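Local structure of nucleoprotein (Human coronavirus NL63, 5N4K) at residues 33-38 / 145-150; 46-51 / 137-142; 67-72 / 85-90. The protein probably packages the positive-strand viral genome into a helical ribonucleocapsid, and this chain is its N-terminal, RNA-binding domain. All blocks are in the same frame, centred on the assembly; numbering follows the deposited sequence. Where two conformers were deposited one is given.

The three contacts share one antiparallel sheet and the loops packed against it. Contact 3 pairs the two long strands of the central hairpin. Contact 1 adds the edge of the sheet, its centre about 10 Å from that of contact 3; Leu35 O and Val86 N, 2.9 Å apart, probably join the two by a hydrogen bond. Contact 2 joins two loops, its centre about 13 Å from that of contact 1. Leu51 CD2 reaches Leu145 CD1 at 3.9 Å there. Contacts 2 and 3 lie about 15 Å apart and barely touch, through Ile47 and Val86. Sulfates, probably from the crystallisation liquor, sit at contacts 2 and 3, sites merely consistent with phosphate binding.

Contact 1. Residues 33-38 / 145-150; sequences MPLLVS and LSVVEF
Val148 is the main bump of this contact. It fits against Pro34, with its CB 4.0 Å from Pro34 CG, and CG2 reaches on to Leu36 CB. Its other methyl, CG1, meets Met33 CE at 4.1 Å in the Met33 conformer described. There the Met33 chain is bent at both chi2 and chi3, which brings CE near Val148.

Leu145 and Val37 share one face of the sheet, opposite Leu36 and Ser146. Leu35 packs against two neighbours: CD2 lies 3.7 Å from Val147 CG2, and CD1 approaches Leu145 CD1. The other methyl of Leu145, CD2, lies 3.7 Å from Val37 CG2. The side chains of Leu145 and Val37 run side by side and point the same way.

The backbones pair as antiparallel strands. Leu36 and Ser146 form a hydrogen-bonded pair: Leu36 N gives a straight bond of 2.8 Å to Ser146 O, and Ser146 N returns one to Leu36 O. Val148 N extends the pairing by bonding to Pro34 O. One water donates to Leu36 O and also bonds to Ser146 OG, so it bridges the two segments, and it reaches Ser38 OG in the conformer described. Val148 O, by contrast, is buried here with no polar partner in the model.

Strand 145-147 is outermost in the sheet within this chain, and strand 35-37 separates it from strand 80-90. Leu35 continues into the core against Val86, Trp66 and Leu51. Val46 of helix 43-46 covers Val37 and Leu145, while Leu36 lies against Lys85 and Arg71.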
loop_
_atom_site.group_PDB
_atom_site.type_symbol
_atom_site.label_atom_id
_atom_site.label_comp_id
_atom_site.label_asym_id
_atom_site.label_seq_id
_atom_site.Cartn_x
_atom_site.Cartn_y
_atom_site.Cartn_z
ATOM N N MET A 33 13.357 -7.217 -5.894
ATOM C CA MET A 33 12.561 -8.288 -5.382
ATOM C C MET A 33 12.227 -8.080 -3.918
ATOM O O MET A 33 13.031 -7.494 -3.179
ATOM C CB MET A 33 13.300 -9.654 -5.573
ATOM C CG MET A 33 13.319 -10.105 -7.061
ATOM S SD MET A 33 11.724 -10.406 -7.792
ATOM C CE MET A 33 11.246 -11.950 -6.981
ATOM N N PRO A 34 11.097 -8.597 -3.456
ATOM C CA PRO A 34 10.764 -8.520 -2.021
ATOM C C PRO A 34 11.587 -9.461 -1.184
ATOM O O PRO A 34 12.219 -10.424 -1.681
ATOM C CB PRO A 34 9.301 -8.890 -1.973
ATOM C CG PRO A 34 9.101 -9.789 -3.167
ATOM C CD PRO A 34 10.052 -9.309 -4.190
ATOM N N LEU A 35 11.534 -9.245 0.136
ATOM C CA LEU A 35 11.954 -10.219 1.110
ATOM C C LEU A 35 10.683 -10.842 1.683
ATOM O O LEU A 35 9.581 -10.230 1.737
ATOM C CB LEU A 35 12.757 -9.618 2.247
ATOM C CG LEU A 35 13.920 -8.788 1.774
ATOM C CD1 LEU A 35 14.599 -8.146 3.027
ATOM C CD2 LEU A 35 14.865 -9.579 0.946
ATOM N N LEU A 36 10.856 -12.068 2.224
ATOM C CA LEU A 36 9.832 -12.760 2.934
ATOM C C LEU A 36 10.160 -12.700 4.450
ATOM O O LEU A 36 11.302 -12.919 4.826
ATOM C CB LEU A 36 9.866 -14.232 2.391
ATOM C CG LEU A 36 8.649 -14.987 2.722
ATOM C CD1 LEU A 36 7.420 -14.507 1.920
ATOM C CD2 LEU A 36 8.972 -16.468 2.413
ATOM N N VAL A 37 9.150 -12.465 5.274
ATOM C CA VAL A 37 9.329 -12.417 6.726
ATOM C C VAL A 37 8.724 -13.662 7.319
ATOM O O VAL A 37 7.502 -13.764 7.425
ATOM C CB VAL A 37 8.687 -11.191 7.340
ATOM C CG1 VAL A 37 9.120 -11.069 8.777
ATOM C CG2 VAL A 37 9.156 -9.924 6.669
ATOM N N SER A 38 9.594 -14.633 7.669
ATOM C CA SER A 38 9.089 -15.883 8.235
ATOM C C SER A 38 9.090 -15.765 9.780
ATOM O O SER A 38 9.243 -14.640 10.368
ATOM C CB SER A 38 9.898 -17.038 7.656
ATOM O OG SER A 38 9.707 -17.075 6.216
ATOM N N LEU A 145 14.385 -13.262 7.733
ATOM C CA LEU A 145 14.303 -12.636 6.431
ATOM C C LEU A 145 14.991 -13.488 5.316
ATOM O O LEU A 145 16.076 -14.026 5.543
ATOM C CB LEU A 145 14.969 -11.235 6.399
ATOM C CG LEU A 145 14.289 -10.220 7.297
ATOM C CD1 LEU A 145 15.035 -8.908 7.096
ATOM C CD2 LEU A 145 12.852 -10.010 6.909
ATOM N N SER A 146 14.312 -13.609 4.188
ATOM C CA SER A 146 14.928 -14.258 3.003
ATOM C C SER A 146 14.499 -13.605 1.740
ATOM O O SER A 146 13.429 -12.981 1.669
ATOM C CB SER A 146 14.517 -15.756 3.016
ATOM O OG SER A 146 13.162 -15.940 2.847
ATOM N N VAL A 147 15.343 -13.653 0.743
ATOM C CA VAL A 147 14.974 -13.061 -0.519
ATOM C C VAL A 147 13.995 -13.969 -1.243
ATOM O O VAL A 147 14.135 -15.218 -1.252
ATOM C CB VAL A 147 16.165 -12.800 -1.414
ATOM C CG1 VAL A 147 15.696 -12.267 -2.750
ATOM C CG2 VAL A 147 17.176 -11.905 -0.756
ATOM N N VAL A 148 13.018 -13.398 -1.861
ATOM C CA VAL A 148 12.128 -14.074 -2.768
ATOM C C VAL A 148 12.872 -14.086 -4.142
ATOM O O VAL A 148 13.205 -13.018 -4.740
ATOM C CB VAL A 148 10.746 -13.381 -2.798
ATOM C CG1 VAL A 148 9.851 -14.090 -3.799
ATOM C CG2 VAL A 148 10.123 -13.370 -1.407
ATOM N N GLU A 149 13.194 -15.250 -4.656
ATOM C CA GLU A 149 13.910 -15.350 -5.918
ATOM C C GLU A 149 12.932 -15.341 -7.113
ATOM O O GLU A 149 11.811 -15.792 -7.011
ATOM C CB GLU A 149 14.752 -16.651 -5.921
ATOM C CG GLU A 149 16.069 -16.617 -6.700
ATOM C CD GLU A 149 15.898 -16.166 -8.143
ATOM O OE1 GLU A 149 15.929 -17.023 -9.066
ATOM O OE2 GLU A 149 15.721 -14.944 -8.350
ATOM N N PHE A 150 13.391 -14.725 -8.207
ATOM C CA PHE A 150 13.024 -15.037 -9.620
ATOM C C PHE A 150 11.880 -14.209 -10.174
ATOM O O PHE A 150 12.009 -13.666 -11.272
ATOM C CB PHE A 150 12.836 -16.556 -9.898
ATOM C CG PHE A 150 11.398 -17.026 -9.908
ATOM C CD1 PHE A 150 10.913 -17.856 -8.893
ATOM C CD2 PHE A 150 10.533 -16.677 -10.953
ATOM C CE1 PHE A 150 9.593 -18.301 -8.903
ATOM C CE2 PHE A 150 9.211 -17.117 -10.965
ATOM C CZ PHE A 150 8.741 -17.933 -9.942
HETATM O O HOH W 1 11.884 -15.606 5.227
#

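Contact 2. Residues 46-51 / 137-142; sequences VIPRNL and FSIALP. With SO4 (sulfate ion), chain J; SO4 (sulfate ion), chain G.
Leu51 and Ile139 bury the most surface in this loop-to-loop contact, followed by Pro142. Leu51 CD1 sits over one face of the Phe137 ring, 3.7 Å from its centroid and 19° off the normal, a CH-pi contact. CG of Leu51 lies anti to the backbone N (chi1 -170°), which swings the branched end toward segment 137-142. The same CD1 also meets Leu141 CD2 at 3.9 Å and Ile139 CD1 at 3.8 Å, so one methyl group is shared by three side chains.

Ile139 reaches in with CD1. This methyl lies 3.7 Å from Pro48 CB and crosses obliquely to the side chain of Asn50, 3.6 Å from OD1. Pro142, at the end of segment 137-142, packs on Pro48. The two rings bring their CG atoms to 3.7 Å, and Pro142 CG also rests on Val46 O.

Segment 46-51 holds its shape by a type I beta turn from Pro48 to Leu51, closed by the bond from Leu51 N to Pro48 O. The turn carries Arg49 away from the apolar patch. Arg49 NE donates to O2 of one sulfate at 2.9 Å, while NH2 bonds to a second sulfate. Glu114 N is also hydrogen-bonded to a sulfate.

No hydrogen bond crosses between the segments. Beyond them, Trp66 bonds to Leu51 O through NE1 and packs on Phe137. The loops are therefore joined by apolar packing, while Arg49 directs its polar end to the sulfates. The sulfates probably come from the crystallisation liquor; their binding at Arg49 is consistent with a surface that could accept RNA phosphate.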
loop_
_atom_site.group_PDB
_atom_site.type_symbol
_atom_site.label_atom_id
_atom_site.label_comp_id
_atom_site.label_asym_id
_atom_site.label_seq_id
_atom_site.Cartn_x
_atom_site.Cartn_y
_atom_site.Cartn_z
ATOM N N VAL A 46 12.333 -7.150 13.044
ATOM C CA VAL A 46 13.339 -7.936 12.471
ATOM C C VAL A 46 14.207 -7.294 11.433
ATOM O O VAL A 46 15.309 -7.740 11.116
ATOM C CB VAL A 46 12.890 -9.343 12.000
ATOM C CG1 VAL A 46 12.344 -10.156 13.212
ATOM C CG2 VAL A 46 11.944 -9.270 10.875
ATOM N N ILE A 47 13.703 -6.239 10.778
ATOM C CA ILE A 47 14.442 -5.638 9.739
ATOM C C ILE A 47 15.446 -4.660 10.328
ATOM O O ILE A 47 15.038 -3.696 11.030
ATOM C CB ILE A 47 13.467 -4.860 8.782
ATOM C CG1 ILE A 47 12.571 -5.843 8.043
ATOM C CG2 ILE A 47 14.229 -3.892 7.874
ATOM C CD1 ILE A 47 11.405 -5.219 7.285
ATOM N N PRO A 48 16.765 -4.876 10.145
ATOM C CA PRO A 48 17.777 -3.961 10.751
ATOM C C PRO A 48 17.621 -2.523 10.268
ATOM O O PRO A 48 17.179 -2.257 9.149
ATOM C CB PRO A 48 19.109 -4.540 10.304
ATOM C CG PRO A 48 18.764 -5.985 10.059
ATOM C CD PRO A 48 17.429 -5.992 9.438
ATOM N N ARG A 49 18.068 -1.569 11.136
ATOM C CA ARG A 49 17.995 -0.151 10.894
ATOM C C ARG A 49 18.587 0.246 9.606
ATOM O O ARG A 49 18.200 1.292 9.047
ATOM C CB ARG A 49 18.707 0.589 12.030
ATOM C CG ARG A 49 20.246 0.453 12.015
ATOM C CD ARG A 49 21.030 1.083 13.109
ATOM N NE ARG A 49 22.420 0.814 12.878
ATOM C CZ ARG A 49 23.215 1.512 12.122
ATOM N NH1 ARG A 49 22.823 2.666 11.611
ATOM N NH2 ARG A 49 24.449 1.084 11.887
ATOM N N ASN A 50 19.609 -0.486 9.094
ATOM C CA ASN A 50 20.374 -0.082 7.982
ATOM C C ASN A 50 20.282 -1.085 6.811
ATOM O O ASN A 50 21.170 -1.109 5.952
ATOM C CB ASN A 50 21.870 0.097 8.341
ATOM C CG ASN A 50 22.423 -1.146 9.005
ATOM O OD1 ASN A 50 21.768 -2.016 9.517
ATOM N ND2 ASN A 50 23.798 -1.105 9.096
ATOM N N LEU A 51 19.139 -1.765 6.699
ATOM C CA LEU A 51 18.938 -2.787 5.629
ATOM C C LEU A 51 18.485 -2.061 4.386
ATOM O O LEU A 51 17.289 -2.103 3.996
ATOM C CB LEU A 51 17.991 -3.813 6.099
ATOM C CG LEU A 51 17.942 -5.056 5.115
ATOM C CD1 LEU A 51 19.198 -5.908 5.297
ATOM C CD2 LEU A 51 16.737 -5.906 5.315
ATOM N N PHE A 137 23.033 -6.813 0.205
ATOM C CA PHE A 137 23.237 -6.048 1.434
ATOM C C PHE A 137 24.681 -6.084 1.912
ATOM O O PHE A 137 25.430 -7.077 1.670
ATOM C CB PHE A 137 22.310 -6.483 2.516
ATOM C CG PHE A 137 20.835 -6.467 2.105
ATOM C CD1 PHE A 137 20.145 -5.288 1.985
ATOM C CD2 PHE A 137 20.203 -7.647 1.785
ATOM C CE1 PHE A 137 18.798 -5.272 1.601
ATOM C CE2 PHE A 137 18.860 -7.632 1.366
ATOM C CZ PHE A 137 18.192 -6.435 1.282
ATOM N N SER A 138 25.010 -5.113 2.695
ATOM C CA SER A 138 26.314 -4.981 3.429
ATOM C C SER A 138 26.360 -5.698 4.764
ATOM O O SER A 138 27.408 -5.735 5.463
ATOM C CB SER A 138 26.531 -3.435 3.730
ATOM O OG SER A 138 26.478 -2.732 2.585
ATOM N N ILE A 139 25.256 -6.209 5.208
ATOM C CA ILE A 139 25.053 -6.900 6.435
ATOM C C ILE A 139 24.400 -8.255 6.153
ATOM O O ILE A 139 23.766 -8.412 5.125
ATOM C CB ILE A 139 24.217 -6.125 7.478
ATOM C CG1 ILE A 139 22.871 -5.723 6.901
ATOM C CG2 ILE A 139 24.877 -4.831 7.880
ATOM C CD1 ILE A 139 21.874 -5.254 7.985
ATOM N N ALA A 140 24.526 -9.193 7.063
ATOM C CA ALA A 140 23.832 -10.474 7.019
ATOM C C ALA A 140 22.339 -10.216 7.154
ATOM O O ALA A 140 21.945 -9.345 7.889
ATOM C CB ALA A 140 24.299 -11.408 8.123
ATOM N N LEU A 141 21.527 -10.989 6.467
ATOM C CA LEU A 141 20.098 -11.030 6.778
ATOM C C LEU A 141 19.861 -11.723 8.031
ATOM O O LEU A 141 20.415 -12.838 8.259
ATOM C CB LEU A 141 19.308 -11.758 5.717
ATOM C CG LEU A 141 19.060 -10.999 4.444
ATOM C CD1 LEU A 141 18.335 -11.788 3.376
ATOM C CD2 LEU A 141 18.333 -9.687 4.589
ATOM N N PRO A 142 19.054 -11.199 8.931
ATOM C CA PRO A 142 18.578 -11.963 10.058
ATOM C C PRO A 142 17.859 -13.238 9.671
ATOM O O PRO A 142 17.348 -13.333 8.568
ATOM C CB PRO A 142 17.629 -10.956 10.778
ATOM C CG PRO A 142 18.074 -9.584 10.284
ATOM C CD PRO A 142 18.419 -9.836 8.872
HETATM S S SO4 J . 25.815 1.556 8.591
HETATM O O1 SO4 J . 25.674 0.120 8.854
HETATM O O2 SO4 J . 27.257 1.857 8.537
HETATM O O3 SO4 J . 25.161 2.436 9.602
HETATM O O4 SO4 J . 25.038 1.924 7.514
HETATM S S SO4 G . 21.723 -2.423 15.147
HETATM O O1 SO4 G . 22.343 -3.186 16.242
HETATM O O2 SO4 G . 22.730 -1.648 14.313
HETATM O O3 SO4 G . 20.919 -3.250 14.140
HETATM O O4 SO4 G . 20.617 -1.711 15.732
#

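Contact 3. Residues 67-72 / 85-90. With SO4 (sulfate ion), chain F; SO4 (sulfate ion), chain D.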
loop_
_atom_site.group_PDB
_atom_site.type_symbol
_atom_site.label_atom_id
_atom_site.label_comp_id
_atom_site.label_asym_id
_atom_site.label_seq_id
_atom_site.Cartn_x
_atom_site.Cartn_y
_atom_site.Cartn_z
ATOM N N ASN A 67 7.931 -1.721 2.754
ATOM C CA ASN A 67 6.457 -1.662 2.853
ATOM C C ASN A 67 5.925 -3.121 2.992
ATOM O O ASN A 67 6.208 -3.950 2.125
ATOM C CB ASN A 67 5.871 -1.026 1.585
ATOM C CG ASN A 67 4.494 -0.536 1.776
ATOM O OD1 ASN A 67 4.174 -0.006 2.811
ATOM N ND2 ASN A 67 3.692 -0.709 0.746
ATOM N N VAL A 68 5.221 -3.363 4.037
ATOM C CA VAL A 68 4.657 -4.692 4.291
ATOM C C VAL A 68 3.453 -4.974 3.445
ATOM O O VAL A 68 2.525 -4.142 3.392
ATOM C CB VAL A 68 4.373 -4.831 5.781
ATOM C CG1 VAL A 68 3.662 -6.157 6.126
ATOM C CG2 VAL A 68 5.558 -4.641 6.682
ATOM N N GLN A 69 3.450 -6.158 2.857
ATOM C CA GLN A 69 2.319 -6.753 2.094
ATOM C C GLN A 69 1.814 -7.967 2.932
ATOM O O GLN A 69 2.552 -8.950 3.063
ATOM C CB GLN A 69 2.872 -7.217 0.741
ATOM C CG GLN A 69 1.871 -7.917 -0.230
ATOM C CD GLN A 69 2.450 -8.763 -1.320
ATOM O OE1 GLN A 69 3.627 -8.675 -1.706
ATOM N NE2 GLN A 69 1.588 -9.605 -1.899
ATOM N N GLU A 70 0.623 -7.884 3.473
ATOM C CA GLU A 70 -0.009 -9.039 4.169
ATOM C C GLU A 70 -0.453 -10.001 3.068
ATOM O O GLU A 70 -0.887 -9.578 2.007
ATOM C CB GLU A 70 -1.177 -8.484 4.991
ATOM C CG GLU A 70 -1.785 -9.423 5.962
ATOM C CD GLU A 70 -2.835 -8.780 6.869
ATOM O OE1 GLU A 70 -3.010 -7.515 6.887
ATOM O OE2 GLU A 70 -3.523 -9.559 7.560
ATOM N N ARG A 71 -0.320 -11.320 3.313
ATOM C CA ARG A 71 -0.537 -12.364 2.317
ATOM C C ARG A 71 -1.404 -13.513 2.942
ATOM O O ARG A 71 -1.195 -13.866 4.073
ATOM C CB ARG A 71 0.804 -12.955 1.853
ATOM C CG ARG A 71 1.566 -11.890 1.087
ATOM C CD ARG A 71 2.925 -12.425 0.756
ATOM N NE ARG A 71 2.918 -13.648 -0.106
ATOM C CZ ARG A 71 3.440 -14.845 0.147
ATOM N NH1 ARG A 71 3.995 -15.258 1.249
ATOM N NH2 ARG A 71 3.365 -15.751 -0.828
ATOM N N TRP A 72 -2.462 -13.900 2.262
ATOM C CA TRP A 72 -3.312 -15.012 2.755
ATOM C C TRP A 72 -4.030 -15.540 1.598
ATOM O O TRP A 72 -4.523 -14.751 0.785
ATOM C CB TRP A 72 -4.293 -14.575 3.835
ATOM C CG TRP A 72 -5.316 -13.490 3.453
ATOM C CD1 TRP A 72 -5.193 -12.128 3.658
ATOM C CD2 TRP A 72 -6.612 -13.685 2.825
ATOM N NE1 TRP A 72 -6.320 -11.484 3.172
ATOM C CE2 TRP A 72 -7.189 -12.405 2.648
ATOM C CE3 TRP A 72 -7.317 -14.814 2.361
ATOM C CZ2 TRP A 72 -8.461 -12.224 2.068
ATOM C CZ3 TRP A 72 -8.574 -14.629 1.778
ATOM C CH2 TRP A 72 -9.126 -13.341 1.628
ATOM N N LYS A 85 5.308 -10.315 2.789
ATOM C CA LYS A 85 6.400 -9.838 2.003
ATOM C C LYS A 85 6.648 -8.354 2.330
ATOM O O LYS A 85 5.783 -7.656 2.816
ATOM C CB LYS A 85 6.165 -10.000 0.511
ATOM C CG LYS A 85 6.349 -11.453 0.037
ATOM C CD LYS A 85 5.952 -11.590 -1.426
ATOM C CE LYS A 85 6.057 -13.058 -1.759
ATOM N NZ LYS A 85 5.528 -13.341 -3.132
ATOM N N VAL A 86 7.890 -7.939 2.128
ATOM C CA VAL A 86 8.250 -6.525 2.223
ATOM C C VAL A 86 8.942 -6.085 0.953
ATOM O O VAL A 86 9.805 -6.800 0.414
ATOM C CB VAL A 86 9.117 -6.229 3.482
ATOM C CG1 VAL A 86 8.302 -6.346 4.750
ATOM C CG2 VAL A 86 10.370 -7.116 3.566
ATOM N N HIS A 87 8.612 -4.886 0.482
ATOM C CA HIS A 87 9.244 -4.325 -0.724
ATOM C C HIS A 87 9.920 -3.002 -0.385
ATOM O O HIS A 87 9.333 -2.173 0.345
ATOM C CB HIS A 87 8.172 -4.063 -1.800
ATOM C CG HIS A 87 7.389 -5.255 -2.232
ATOM N ND1 HIS A 87 7.667 -5.894 -3.397
ATOM C CD2 HIS A 87 6.355 -5.848 -1.669
ATOM C CE1 HIS A 87 6.859 -6.927 -3.514
ATOM N NE2 HIS A 87 6.034 -6.921 -2.498
ATOM N N PHE A 88 11.118 -2.787 -0.938
ATOM C CA PHE A 88 11.893 -1.610 -0.572
ATOM C C PHE A 88 11.658 -0.494 -1.562
ATOM O O PHE A 88 11.651 -0.698 -2.807
ATOM C CB PHE A 88 13.400 -1.945 -0.627
ATOM C CG PHE A 88 14.238 -0.710 -0.412
ATOM C CD1 PHE A 88 14.458 -0.263 0.880
ATOM C CD2 PHE A 88 14.745 0.003 -1.462
ATOM C CE1 PHE A 88 15.158 0.910 1.116
ATOM C CE2 PHE A 88 15.446 1.191 -1.253
ATOM C CZ PHE A 88 15.624 1.629 0.031
ATOM N N TYR A 89 11.573 0.718 -1.047
ATOM C CA TYR A 89 11.481 1.927 -1.835
ATOM C C TYR A 89 12.364 2.990 -1.205
ATOM O O TYR A 89 12.406 3.181 -0.014
ATOM C CB TYR A 89 10.035 2.435 -1.850
ATOM C CG TYR A 89 9.059 1.459 -2.434
ATOM C CD1 TYR A 89 8.421 0.533 -1.629
ATOM C CD2 TYR A 89 8.772 1.512 -3.800
ATOM C CE1 TYR A 89 7.507 -0.395 -2.193
ATOM C CE2 TYR A 89 7.896 0.585 -4.310
ATOM C CZ TYR A 89 7.344 -0.295 -3.516
ATOM O OH TYR A 89 6.379 -1.243 -4.058
ATOM N N TYR A 90 13.066 3.739 -2.059
ATOM C CA TYR A 90 13.861 4.881 -1.607
ATOM C C TYR A 90 12.965 5.961 -1.041
ATOM O O TYR A 90 11.842 6.162 -1.491
ATOM C CB TYR A 90 14.720 5.393 -2.800
ATOM C CG TYR A 90 15.788 4.369 -3.235
ATOM C CD1 TYR A 90 17.013 4.318 -2.564
ATOM C CD2 TYR A 90 15.613 3.545 -4.309
ATOM C CE1 TYR A 90 17.980 3.379 -2.894
ATOM C CE2 TYR A 90 16.525 2.615 -4.678
ATOM C CZ TYR A 90 17.697 2.538 -3.956
ATOM O OH TYR A 90 18.644 1.578 -4.309
HETATM S S SO4 F . 2.003 -13.043 -3.608
HETATM O O1 SO4 F . 1.242 -13.848 -2.631
HETATM O O2 SO4 F . 3.137 -12.331 -2.996
HETATM O O3 SO4 F . 1.075 -11.969 -3.967
HETATM O O4 SO4 F . 2.568 -13.819 -4.749
HETATM S S SO4 D . 3.729 -19.925 -0.737
HETATM O O1 SO4 D . 3.752 -20.101 0.721
HETATM O O2 SO4 D . 5.143 -20.009 -1.154
HETATM O O3 SO4 D . 3.127 -18.604 -1.090
HETATM O O4 SO4 D . 2.887 -20.928 -1.425
HETATM O O HOH W 2 4.538 -2.279 -1.646
#
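Gln69 and His87 join their side chains across the hairpin. His87 NE2 donates to Gln69 OE1 at 3.1 Å, with an N-H...O angle of 168°. The oxygen lies at the ring edge, in its plane, and the amide and ring planes are only 25° apart. In this geometry NE2 acts as the donor, which implies that it is protonated. The bond also fixes the amide so that NE2 of Gln69 faces a sulfate, to whose O3 it donates at 3.2 Å.

The backbone supplies four further bonds. Asn67 and His87 exchange two, and so do Gln69 and Lys85; the shortest include Gln69 N to Lys85 O at 2.8 Å. Between these pairs stand Val68 and Val86, a non-hydrogen-bonded pair on the opposite face, with Val68 CG2 3.8 Å from Val86 CG1. Asn67 ND2 donates to a water that also bonds to Tyr89 OH. Tyr89 OH has a second partner in Pro28 O. The hairpin also meets the second subunit, where Glu70 forms a salt bridge with Arg128 of that chain.

Lys85 extends across one face of the Arg71 guanidinium, with CE 3.5 Å above the plane. Its NZ bonds to the Gln69-bound sulfate at O2, 2.6 Å away. Arg71 NE donates to O1 of this same ion at 3.0 Å. Arg71 NH2 bonds to a second sulfate, at 2.9 Å from its O3, and NH1 is taken by Pro83 O. The bend at chi3 (61°) turns the guanidinium toward these anions.

Gln69, Arg71 and Lys85 gather round one anion, and its charge probably offsets that of the two cations. The sulfates are probably from the crystallisation liquor, yet such a basic site is consistent with phosphate binding in this RNA-binding domain.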